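Local coordinates for inner membrane protein (Salmonella typhimurium LT2, PDB 2QJV) that probably acts as a metal-dependent sugar-acid isomerase of the KduI/IolB family in the cupin clan, perhaps on glucuronate, at residues A[119-124]-A[142-147]. The protein carries 2 engineered substitutions. Residues are numbered along the deposited sequence; the frame is centred on the assembly and turned at random.
Sequences RLISPQ and NILPDS
Ile-121 points from strand 119-121 toward the corner of the chain at Ile-143 and has more surface buried here than any other residue. Its CG2 methyl lies 3.5 Å from the carbonyl O of Ile-143, and CD1 stands 3.8 Å from that same O, so both branches of the isoleucine meet this backbone oxygen. With CG1 anti to the carbonyl carbon (chi1 -52°), the longer branch brings Ile-121 CD1 to 4.4 Å from Leu-144 CD1. The CG2 of Ile-143 reaches the same end of Ile-121 more loosely, at 4.5 Å from CD1; the end of this side chain turns from Ile-121 and packs on Cys-52 and Val-54 of strand 49-55. Leu-144 CD1 also meets Arg-119, whose chain, extended from CG to NE, sets NH2 3.4 Å from that methyl. The methyl sits at the guanidinium edge, near its plane, while NH1 of Arg-119 hydrogen-bonds the carbonyl O of Leu-149. Two consecutive residues, Ile-143 and Leu-144, sit opposite the single residue Val-155, a classic beta bulge where the chain turns away from strand 138-142. The contact thus lies, largely buried, between two antiparallel sheets of this cupin-clan chain: strand 119-121 borders one beside strand 86-89, and the bulged corner follows strand 138-142 of the other, against strand 154-160.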
# COMPACT_ATOMS: atom_id res chain seq x y z
N ARG A 119 -16.36 -14.66 -39.97
CA ARG A 119 -16.04 -13.77 -41.08
C ARG A 119 -14.66 -13.14 -40.97
O ARG A 119 -14.16 -12.89 -39.88
CB ARG A 119 -17.09 -12.64 -41.25
CG ARG A 119 -17.06 -11.52 -40.25
CD ARG A 119 -18.07 -10.43 -40.59
NE ARG A 119 -17.87 -9.22 -39.77
CZ ARG A 119 -18.29 -9.04 -38.51
NH1 ARG A 119 -18.95 -9.98 -37.83
NH2 ARG A 119 -18.02 -7.88 -37.93
N LEU A 120 -14.06 -12.88 -42.13
CA LEU A 120 -12.85 -12.13 -42.22
C LEU A 120 -13.16 -10.63 -42.08
O LEU A 120 -14.14 -10.14 -42.64
CB LEU A 120 -12.18 -12.34 -43.58
CG LEU A 120 -10.77 -11.74 -43.80
CD1 LEU A 120 -9.70 -12.36 -42.85
CD2 LEU A 120 -10.36 -11.87 -45.27
N ILE A 121 -12.35 -9.94 -41.31
CA ILE A 121 -12.38 -8.47 -41.26
C ILE A 121 -11.03 -8.06 -41.85
O ILE A 121 -10.02 -7.95 -41.16
CB ILE A 121 -12.58 -7.85 -39.86
CG1 ILE A 121 -13.80 -8.46 -39.13
CG2 ILE A 121 -12.67 -6.29 -39.99
CD1 ILE A 121 -13.87 -8.13 -37.63
N SER A 122 -11.02 -7.84 -43.16
CA SER A 122 -9.82 -7.45 -43.86
C SER A 122 -9.60 -5.93 -43.73
O SER A 122 -10.49 -5.22 -43.26
CB SER A 122 -9.91 -7.85 -45.33
OG SER A 122 -10.73 -6.99 -46.07
N PRO A 123 -8.40 -5.43 -44.10
CA PRO A 123 -8.16 -3.99 -44.06
C PRO A 123 -9.25 -3.13 -44.72
O PRO A 123 -9.55 -2.05 -44.23
CB PRO A 123 -6.82 -3.85 -44.81
CG PRO A 123 -6.12 -5.08 -44.46
CD PRO A 123 -7.19 -6.16 -44.49
N GLN A 124 -9.86 -3.65 -45.79
CA GLN A 124 -10.94 -3.00 -46.52
C GLN A 124 -12.24 -2.86 -45.69
O GLN A 124 -13.07 -2.03 -46.01
CB GLN A 124 -11.23 -3.75 -47.86
CG GLN A 124 -10.10 -3.64 -48.90
CD GLN A 124 -8.76 -4.27 -48.49
OE1 GLN A 124 -8.68 -5.43 -48.02
NE2 GLN A 124 -7.68 -3.50 -48.69
N ASN A 142 -10.81 1.27 -36.70
CA ASN A 142 -12.00 0.62 -36.12
C ASN A 142 -12.17 -0.78 -36.68
O ASN A 142 -12.84 -1.00 -37.71
CB ASN A 142 -13.25 1.50 -36.33
CG ASN A 142 -13.17 2.81 -35.54
OD1 ASN A 142 -13.14 3.91 -36.11
ND2 ASN A 142 -13.08 2.68 -34.22
N ILE A 143 -11.51 -1.73 -36.01
CA ILE A 143 -11.55 -3.15 -36.38
C ILE A 143 -12.97 -3.74 -36.21
O ILE A 143 -13.49 -4.38 -37.12
CB ILE A 143 -10.50 -3.98 -35.59
CG1 ILE A 143 -9.08 -3.55 -35.99
CG2 ILE A 143 -10.75 -5.52 -35.80
CD1 ILE A 143 -7.98 -4.06 -35.08
N LEU A 144 -13.60 -3.48 -35.08
CA LEU A 144 -14.90 -4.02 -34.77
C LEU A 144 -15.71 -3.01 -33.96
O LEU A 144 -15.80 -3.10 -32.73
CB LEU A 144 -14.77 -5.38 -34.06
CG LEU A 144 -16.06 -6.20 -33.86
CD1 LEU A 144 -16.95 -6.22 -35.13
CD2 LEU A 144 -15.68 -7.60 -33.37
N PRO A 145 -16.24 -1.99 -34.64
CA PRO A 145 -17.03 -0.95 -33.97
C PRO A 145 -18.48 -1.36 -33.70
O PRO A 145 -18.93 -2.38 -34.20
CB PRO A 145 -17.02 0.19 -34.96
CG PRO A 145 -16.89 -0.48 -36.31
CD PRO A 145 -16.14 -1.74 -36.09
N ASP A 146 -19.21 -0.51 -32.98
CA ASP A 146 -20.62 -0.81 -32.65
C ASP A 146 -21.59 -0.71 -33.85
O ASP A 146 -22.72 -1.15 -33.73
CB ASP A 146 -21.13 -0.00 -31.43
CG ASP A 146 -21.26 1.51 -31.65
OD1 ASP A 146 -21.14 2.05 -32.78
OD2 ASP A 146 -21.53 2.18 -30.60
N SER A 147 -21.11 -0.16 -34.96
CA SER A 147 -21.82 -0.08 -36.21
C SER A 147 -21.61 -1.33 -37.09
O SER A 147 -22.20 -1.40 -38.17
CB SER A 147 -21.38 1.17 -36.98
OG SER A 147 -19.97 1.18 -37.09